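Local coordinates for acyl-[acyl-carrier-protein]--UDP-N-acetylglucosamine O-acyltransferase (Helicobacter pylori, PDB 1J2Z) that catalyses transfer of a (3R)-hydroxyacyl chain from acyl carrier protein to UDP-N-acetylglucosamine, the first step of the lipid IV(A) pathway of lipid A biosynthesis, at residues Gln157-Ala162 with Gly174-Pro179; Met166-Ser171 with Thr182-Arg187. All blocks are in the same frame, centred on the assembly; numbering follows the deposited sequence.

Contact 1 (Gln157-Ala162 with Gly174-Pro179). With SOG (octyl 1-thio-beta-D-glucopyranoside), chain B.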
ATOM      1  N   GLN A 157      -4.234  11.498 -12.331  1.00 18.67           N
ATOM      2  CA  GLN A 157      -5.495  11.813 -12.990  1.00 21.86           C
ATOM      3  C   GLN A 157      -5.395  12.139 -14.480  1.00 20.32           C
ATOM      4  O   GLN A 157      -4.458  12.788 -14.929  1.00 20.77           O
ATOM      5  CB  GLN A 157      -6.181  12.978 -12.265  1.00 24.22           C
ATOM      6  CG  GLN A 157      -5.528  14.335 -12.520  1.00 32.50           C
ATOM      7  CD  GLN A 157      -6.122  15.448 -11.681  1.00 35.53           C
ATOM      8  OE1 GLN A 157      -7.340  15.553 -11.539  1.00 39.72           O
ATOM      9  NE2 GLN A 157      -5.264  16.294 -11.131  1.00 38.44           N
ATOM     10  N   PHE A 158      -6.387  11.678 -15.232  1.00 19.10           N
ATOM     11  CA  PHE A 158      -6.475  11.916 -16.669  1.00 22.83           C
ATOM     12  C   PHE A 158      -5.411  11.257 -17.533  1.00 24.11           C
ATOM     13  O   PHE A 158      -5.362  11.495 -18.736  1.00 24.92           O
ATOM     14  CB  PHE A 158      -6.508  13.424 -16.960  1.00 23.32           C
ATOM     15  CG  PHE A 158      -7.755  14.101 -16.474  1.00 20.81           C
ATOM     16  CD1 PHE A 158      -7.756  14.823 -15.289  1.00 25.65           C
ATOM     17  CD2 PHE A 158      -8.947  13.970 -17.181  1.00 26.73           C
ATOM     18  CE1 PHE A 158      -8.928  15.404 -14.809  1.00 30.26           C
ATOM     19  CE2 PHE A 158     -10.123  14.544 -16.713  1.00 23.26           C
ATOM     20  CZ  PHE A 158     -10.115  15.262 -15.523  1.00 30.39           C
ATOM     21  N   VAL A 159      -4.561  10.429 -16.939  1.00 24.06           N
ATOM     22  CA  VAL A 159      -3.538   9.760 -17.731  1.00 21.70           C
ATOM     23  C   VAL A 159      -4.189   8.691 -18.599  1.00 24.05           C
ATOM     24  O   VAL A 159      -5.168   8.060 -18.194  1.00 20.10           O
ATOM     25  CB  VAL A 159      -2.466   9.099 -16.839  1.00 23.94           C
ATOM     26  CG1 VAL A 159      -1.645   8.097 -17.655  1.00 21.36           C
ATOM     27  CG2 VAL A 159      -1.549  10.167 -16.263  1.00 19.71           C
ATOM     28  N   ARG A 160      -3.657   8.496 -19.801  1.00 20.21           N
ATOM     29  CA  ARG A 160      -4.193   7.482 -20.698  1.00 20.42           C
ATOM     30  C   ARG A 160      -3.085   6.528 -21.115  1.00 21.57           C
ATOM     31  O   ARG A 160      -2.025   6.959 -21.558  1.00 26.31           O
ATOM     32  CB  ARG A 160      -4.803   8.127 -21.945  1.00 21.19           C
ATOM     33  CG  ARG A 160      -5.963   9.085 -21.678  1.00 23.78           C
ATOM     34  CD  ARG A 160      -6.467   9.663 -22.996  1.00 24.22           C
ATOM     35  NE  ARG A 160      -5.350  10.157 -23.793  1.00 27.31           N
ATOM     36  CZ  ARG A 160      -5.280  10.077 -25.117  1.00 28.45           C
ATOM     37  NH1 ARG A 160      -6.269   9.521 -25.805  1.00 26.53           N
ATOM     38  NH2 ARG A 160      -4.210  10.536 -25.751  1.00 26.96           N
ATOM     39  N   ILE A 161      -3.327   5.233 -20.956  1.00 22.19           N
ATOM     40  CA  ILE A 161      -2.349   4.223 -21.342  1.00 19.61           C
ATOM     41  C   ILE A 161      -2.985   3.420 -22.468  1.00 23.74           C
ATOM     42  O   ILE A 161      -4.040   2.806 -22.286  1.00 20.00           O
ATOM     43  CB  ILE A 161      -2.012   3.292 -20.163  1.00 22.69           C
ATOM     44  CG1 ILE A 161      -1.454   4.119 -19.005  1.00 19.82           C
ATOM     45  CG2 ILE A 161      -0.998   2.237 -20.598  1.00 22.33           C
ATOM     46  CD1 ILE A 161      -1.369   3.351 -17.699  1.00 29.63           C
ATOM     47  N   ALA A 162      -2.346   3.434 -23.634  1.00 23.39           N
ATOM     48  CA  ALA A 162      -2.875   2.729 -24.793  1.00 24.38           C
ATOM     49  C   ALA A 162      -2.670   1.225 -24.719  1.00 23.89           C
ATOM     50  O   ALA A 162      -2.045   0.710 -23.790  1.00 21.46           O
ATOM     51  CB  ALA A 162      -2.244   3.289 -26.073  1.00 21.85           C
ATOM     52  N   GLY A 174       2.601  10.383 -14.962  1.00 28.06           N
ATOM     53  CA  GLY A 174       1.828  11.604 -15.083  1.00 24.14           C
ATOM     54  C   GLY A 174       1.545  12.000 -16.522  1.00 25.83           C
ATOM     55  O   GLY A 174       0.995  13.070 -16.779  1.00 21.86           O
ATOM     56  N   LYS A 175       1.916  11.141 -17.466  1.00 26.65           N
ATOM     57  CA  LYS A 175       1.683  11.424 -18.876  1.00 23.85           C
ATOM     58  C   LYS A 175       1.155  10.208 -19.626  1.00 24.29           C
ATOM     59  O   LYS A 175       1.250   9.079 -19.144  1.00 22.60           O
ATOM     60  CB  LYS A 175       2.971  11.922 -19.536  1.00 30.05           C
ATOM     61  CG  LYS A 175       3.402  13.313 -19.089  1.00 29.97           C
ATOM     62  CD  LYS A 175       4.548  13.818 -19.950  1.00 49.03           C
ATOM     63  CE  LYS A 175       4.933  15.244 -19.594  1.00 58.21           C
ATOM     64  NZ  LYS A 175       6.034  15.742 -20.467  1.00 65.94           N
ATOM     65  N   ASP A 176       0.597  10.448 -20.809  1.00 22.73           N
ATOM     66  CA  ASP A 176       0.040   9.386 -21.640  1.00 22.86           C
ATOM     67  C   ASP A 176       1.116   8.491 -22.236  1.00 26.14           C
ATOM     68  O   ASP A 176       2.243   8.930 -22.484  1.00 29.19           O
ATOM     69  CB  ASP A 176      -0.785   9.982 -22.781  1.00 21.06           C
ATOM     70  CG  ASP A 176      -2.014  10.718 -22.293  1.00 27.56           C
ATOM     71  OD1 ASP A 176      -2.282  10.713 -21.070  1.00 29.44           O
ATOM     72  OD2 ASP A 176      -2.720  11.298 -23.143  1.00 25.18           O
ATOM     73  N   VAL A 177       0.757   7.238 -22.482  1.00 23.29           N
ATOM     74  CA  VAL A 177       1.686   6.280 -23.058  1.00 21.58           C
ATOM     75  C   VAL A 177       1.094   5.672 -24.325  1.00 26.50           C
ATOM     76  O   VAL A 177       0.052   5.020 -24.281  1.00 26.66           O
ATOM     77  CB  VAL A 177       2.003   5.147 -22.067  1.00 20.97           C
ATOM     78  CG1 VAL A 177       3.032   4.207 -22.672  1.00 19.15           C
ATOM     79  CG2 VAL A 177       2.508   5.732 -20.751  1.00 21.68           C
ATOM     80  N   PRO A 178       1.762   5.872 -25.474  1.00 28.82           N
ATOM     81  CA  PRO A 178       1.302   5.346 -26.761  1.00 28.35           C
ATOM     82  C   PRO A 178       1.326   3.822 -26.786  1.00 25.83           C
ATOM     83  O   PRO A 178       2.018   3.187 -25.987  1.00 24.75           O
ATOM     84  CB  PRO A 178       2.282   5.968 -27.749  1.00 33.46           C
ATOM     85  CG  PRO A 178       3.557   5.993 -26.957  1.00 30.76           C
ATOM     86  CD  PRO A 178       3.079   6.519 -25.616  1.00 30.31           C
ATOM     87  N   PRO A 179       0.579   3.212 -27.714  1.00 22.75           N
ATOM     88  CA  PRO A 179       0.529   1.751 -27.812  1.00 24.97           C
ATOM     89  C   PRO A 179       1.846   0.978 -27.888  1.00 25.97           C
ATOM     90  O   PRO A 179       2.825   1.424 -28.488  1.00 27.53           O
ATOM     91  CB  PRO A 179      -0.370   1.507 -29.031  1.00 24.02           C
ATOM     92  CG  PRO A 179      -0.309   2.780 -29.798  1.00 34.59           C
ATOM     93  CD  PRO A 179      -0.277   3.839 -28.736  1.00 26.16           C
TER
HETATM   94  C1  SOG B 409      -7.990  11.638  -6.839  0.70 61.56           C
HETATM   95  C2  SOG B 409      -9.527  11.450  -6.893  0.70 58.64           C
HETATM   96  C3  SOG B 409      -9.971  10.537  -5.741  0.70 53.21           C
HETATM   97  C4  SOG B 409      -9.260   9.190  -5.902  0.70 53.09           C
HETATM   98  C5  SOG B 409      -7.727   9.417  -5.849  0.70 55.19           C
HETATM   99  C6  SOG B 409      -6.979   8.104  -6.029  0.70 57.81           C
HETATM  100  C1' SOG B 409      -6.437  13.310  -7.586  0.70 66.77           C
HETATM  101  C2' SOG B 409      -5.308  12.981  -8.543  0.70 61.34           C
HETATM  102  C3' SOG B 409      -4.443  14.198  -8.808  0.70 59.84           C
HETATM  103  C4' SOG B 409      -3.309  13.877  -9.771  0.70 52.20           C
HETATM  104  C5' SOG B 409      -2.446  15.103 -10.034  0.70 48.62           C
HETATM  105  C6' SOG B 409      -1.242  14.748 -10.881  0.70 40.30           C
HETATM  106  C7' SOG B 409      -0.375  15.955 -11.148  0.70 43.17           C
HETATM  107  C8' SOG B 409       0.817  15.570 -11.992  0.70 37.89           C
HETATM  108  S1  SOG B 409      -7.551  12.473  -7.921  0.70 70.96           S
HETATM  109  O2  SOG B 409     -10.177  12.711  -6.791  0.70 56.14           O
HETATM  110  O3  SOG B 409     -11.371  10.350  -5.788  0.70 55.49           O
HETATM  111  O4  SOG B 409      -9.654   8.310  -4.863  0.70 41.60           O
HETATM  112  O5  SOG B 409      -7.344  10.335  -6.912  0.70 60.73           O
HETATM  113  O6  SOG B 409      -6.866   7.437  -4.786  0.70 61.21           O
HETATM  114  O   HOH W   1      -4.200  12.777 -21.423  1.00 38.99           O

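Contact 2 (Met166-Ser171 with Thr182-Arg187)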
ATOM      1  N   MET A 166       3.285  -1.786 -21.016  1.00 24.80           N
ATOM      2  CA  MET A 166       3.772  -2.402 -19.794  1.00 29.29           C
ATOM      3  C   MET A 166       4.357  -1.306 -18.922  1.00 25.43           C
ATOM      4  O   MET A 166       5.204  -0.539 -19.371  1.00 26.24           O
ATOM      5  CB  MET A 166       4.847  -3.447 -20.097  1.00 32.78           C
ATOM      6  CG  MET A 166       5.330  -4.195 -18.860  1.00 45.80           C
ATOM      7  SD  MET A 166       6.477  -5.528 -19.260  1.00 65.47           S
ATOM      8  CE  MET A 166       5.324  -6.820 -19.765  1.00 62.55           C
ATOM      9  N   ILE A 167       3.899  -1.229 -17.678  1.00 24.91           N
ATOM     10  CA  ILE A 167       4.398  -0.225 -16.752  1.00 24.70           C
ATOM     11  C   ILE A 167       5.075  -0.927 -15.582  1.00 25.34           C
ATOM     12  O   ILE A 167       4.445  -1.713 -14.871  1.00 27.76           O
ATOM     13  CB  ILE A 167       3.254   0.650 -16.215  1.00 27.75           C
ATOM     14  CG1 ILE A 167       2.423   1.176 -17.379  1.00 27.05           C
ATOM     15  CG2 ILE A 167       3.818   1.821 -15.414  1.00 23.27           C
ATOM     16  CD1 ILE A 167       1.287   2.041 -16.946  1.00 40.85           C
ATOM     17  N   ALA A 168       6.359  -0.645 -15.391  1.00 22.40           N
ATOM     18  CA  ALA A 168       7.127  -1.255 -14.309  1.00 25.61           C
ATOM     19  C   ALA A 168       6.579  -0.882 -12.935  1.00 23.24           C
ATOM     20  O   ALA A 168       5.952   0.159 -12.768  1.00 25.59           O
ATOM     21  CB  ALA A 168       8.591  -0.838 -14.413  1.00 25.91           C
ATOM     22  N   GLY A 169       6.827  -1.737 -11.951  1.00 24.13           N
ATOM     23  CA  GLY A 169       6.354  -1.468 -10.607  1.00 24.31           C
ATOM     24  C   GLY A 169       6.994  -0.234  -9.998  1.00 24.92           C
ATOM     25  O   GLY A 169       8.026   0.238 -10.471  1.00 24.85           O
ATOM     26  N   LYS A 170       6.373   0.288  -8.944  1.00 25.12           N
ATOM     27  CA  LYS A 170       6.864   1.473  -8.245  1.00 25.13           C
ATOM     28  C   LYS A 170       7.042   2.714  -9.115  1.00 27.52           C
ATOM     29  O   LYS A 170       7.850   3.585  -8.801  1.00 31.29           O
ATOM     30  CB  LYS A 170       8.182   1.159  -7.527  1.00 32.68           C
ATOM     31  CG  LYS A 170       7.997   0.485  -6.177  1.00 36.48           C
ATOM     32  CD  LYS A 170       9.325   0.305  -5.468  1.00 46.03           C
ATOM     33  CE  LYS A 170       9.122  -0.053  -4.004  1.00 52.31           C
ATOM     34  NZ  LYS A 170       8.500   1.071  -3.245  1.00 58.77           N
ATOM     35  N   SER A 171       6.289   2.808 -10.203  1.00 27.40           N
ATOM     36  CA  SER A 171       6.395   3.977 -11.066  1.00 21.72           C
ATOM     37  C   SER A 171       5.330   4.995 -10.683  1.00 24.85           C
ATOM     38  O   SER A 171       4.365   4.676  -9.986  1.00 24.33           O
ATOM     39  CB  SER A 171       6.194   3.587 -12.532  1.00 31.14           C
ATOM     40  OG  SER A 171       7.126   2.608 -12.944  1.00 34.29           O
ATOM     41  N   THR A 182       6.794   0.368 -23.169  1.00 27.96           N
ATOM     42  CA  THR A 182       7.091  -0.052 -21.807  1.00 30.28           C
ATOM     43  C   THR A 182       7.518   1.214 -21.075  1.00 27.26           C
ATOM     44  O   THR A 182       8.282   2.017 -21.609  1.00 32.69           O
ATOM     45  CB  THR A 182       8.235  -1.075 -21.760  1.00 31.64           C
ATOM     46  OG1 THR A 182       9.413  -0.506 -22.343  1.00 41.08           O
ATOM     47  CG2 THR A 182       7.852  -2.325 -22.515  1.00 31.05           C
ATOM     48  N   VAL A 183       7.017   1.392 -19.861  1.00 29.09           N
ATOM     49  CA  VAL A 183       7.323   2.573 -19.064  1.00 32.81           C
ATOM     50  C   VAL A 183       7.903   2.195 -17.705  1.00 37.49           C
ATOM     51  O   VAL A 183       7.652   1.104 -17.194  1.00 30.21           O
ATOM     52  CB  VAL A 183       6.053   3.421 -18.851  1.00 32.55           C
ATOM     53  CG1 VAL A 183       6.362   4.641 -17.997  1.00 32.41           C
ATOM     54  CG2 VAL A 183       5.496   3.848 -20.197  1.00 33.95           C
ATOM     55  N   GLU A 184       8.671   3.113 -17.123  1.00 41.13           N
ATOM     56  CA  GLU A 184       9.296   2.879 -15.826  1.00 45.53           C
ATOM     57  C   GLU A 184       9.873   4.171 -15.249  1.00 46.55           C
ATOM     58  O   GLU A 184      10.174   5.108 -15.989  1.00 50.99           O
ATOM     59  CB  GLU A 184      10.406   1.841 -15.988  1.00 44.93           C
ATOM     60  CG  GLU A 184      11.186   1.526 -14.729  1.00 53.69           C
ATOM     61  CD  GLU A 184      12.209   0.426 -14.950  1.00 56.98           C
ATOM     62  OE1 GLU A 184      13.121   0.616 -15.784  1.00 55.75           O
ATOM     63  OE2 GLU A 184      12.095  -0.630 -14.291  1.00 62.26           O
ATOM     64  N   GLY A 185      10.017   4.219 -13.927  1.00 46.18           N
ATOM     65  CA  GLY A 185      10.583   5.395 -13.286  1.00 41.89           C
ATOM     66  C   GLY A 185       9.617   6.171 -12.418  1.00 46.24           C
ATOM     67  O   GLY A 185       8.405   6.112 -12.627  1.00 35.15           O
ATOM     68  N   ASN A 186      10.146   6.899 -11.436  1.00 50.39           N
ATOM     69  CA  ASN A 186       9.282   7.684 -10.566  1.00 55.99           C
ATOM     70  C   ASN A 186       8.488   8.550 -11.525  1.00 57.23           C
ATOM     71  O   ASN A 186       7.319   8.279 -11.774  1.00 63.92           O
ATOM     72  CB  ASN A 186      10.097   8.548  -9.604  1.00 58.93           C
ATOM     73  CG  ASN A 186       9.351   8.830  -8.312  1.00 64.53           C
ATOM     74  OD1 ASN A 186       8.278   9.436  -8.319  1.00 63.94           O
ATOM     75  ND2 ASN A 186       9.913   8.381  -7.195  1.00 70.05           N
ATOM     76  N   ARG A 187       9.113   9.585 -12.077  1.00 54.60           N
ATOM     77  CA  ARG A 187       8.416  10.401 -13.057  1.00 44.83           C
ATOM     78  C   ARG A 187       8.606   9.570 -14.324  1.00 44.75           C
ATOM     79  O   ARG A 187       9.488   9.835 -15.141  1.00 46.62           O
ATOM     80  CB  ARG A 187       9.069  11.776 -13.190  1.00 50.20           C
ATOM     81  CG  ARG A 187       8.079  12.863 -13.578  1.00 55.43           C
ATOM     82  CD  ARG A 187       8.662  14.270 -13.488  1.00 57.01           C
ATOM     83  NE  ARG A 187       9.385  14.667 -14.694  1.00 61.62           N
ATOM     84  CZ  ARG A 187      10.629  14.303 -14.987  1.00 61.06           C
ATOM     85  NH1 ARG A 187      11.313  13.524 -14.158  1.00 60.95           N
ATOM     86  NH2 ARG A 187      11.188  14.718 -16.116  1.00 62.77           N
TER

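Contact 1 (Gln157-Ala162 with Gly174-Pro179)
D176 OD2 accepts two hydrogen bonds from one guanidinium: R160 NE stands 2.9 Å from it and R160 NH2 3.1 Å. Both nitrogens hold OD2 in the guanidinium plane, yet they reach it from the same face of the carboxylate, and the two planes are turned 60° apart. This salt bridge joins successive coils of the left-handed beta-helix near its C-terminal end. Around the same cluster, S251 OG also bonds OD2, R160 NH2 also bonds F247 O, and a water lies 2.7 Å from D176 OD2. The other carboxylate oxygen serves the backbone, since D176 OD1 takes the N-H of R160 at 2.9 Å from above its plane. D176 CG lies beside its own backbone N and anti to its carbonyl carbon (chi1 -65°), which directs both oxygens at R160. The chains then pair directly. V177 N donates to R160 O and V177 O accepts from A162 N, two backbone bonds that flank I161 and form a single bridge that sets V177 alongside the edge strand 160-161. At the other end, Q157 belongs to the detergent pocket and to a substrate site inferred from relatives; its NE2 is 3.2 Å from C3' of the octyl thioglucoside. Packing is tight where A162 CB presses against the proline ring, 3.4 Å from P179 CD.

Contact 2 (Met166-Ser171 with Thr182-Arg187)
E184 lays its aliphatic chain over the methyl of A168: its CB is 3.6 Å from A168 CB, its CG 3.5 Å. Because CG is anti to the backbone N (chi1 178°) and the chain stays extended beyond it, the run of carbons passes alongside the methyl, and the carboxylate follows, with E184 OE2 3.5 Å from A168 CB. The charge has its partner elsewhere, for E184 OE1 forms a salt bridge with R191. Next to this overlap the backbones pair in parallel. V183 N donates to M166 O at 2.7 Å and A168 N donates to V183 O at 2.8 Å. The bridges match M166 with T182 and I167 with V183, the register of adjoining coils on one side of the left-handed beta-helix. I167 and V183 turn to one face, where both side chains also touch L173. M166 and T182 turn to the other, and M166 CB comes 4.0 Å from T182 CG2. Past the strands, S171 folds back on its own turn: OG donates to A168 O at 2.7 Å, approaching 52° above the carbonyl plane, while S171 N bonds T153 OG1. S171 also lies beside G185, whose carbonyl O receives a CA-H...O contact from S171 CA. On the same turn, K170 leads away from the contact, and its NZ bonds the carbonyl O of L152 of a neighbouring subunit.

Overall arrangement
From the N terminus the four segments come in the order 157-162, 166-171, 174-179 and 182-187, so the contacts alternate and cross. Contact 1 closes a loop of eleven residues around strands 166-167 and 172-173; contact 2 starts within that loop and closes one of ten that takes in 174-179. Each joins one turn of the beta-helix to the next, on different sides of the prism, with centres about 12 Å apart. They meet inside it, where V177 CG1 lies 3.5 Å from V183 CG2 and I161 packs on I167. Contact 1 also touches helix 239-250, linking the last coils to the C-terminal helices.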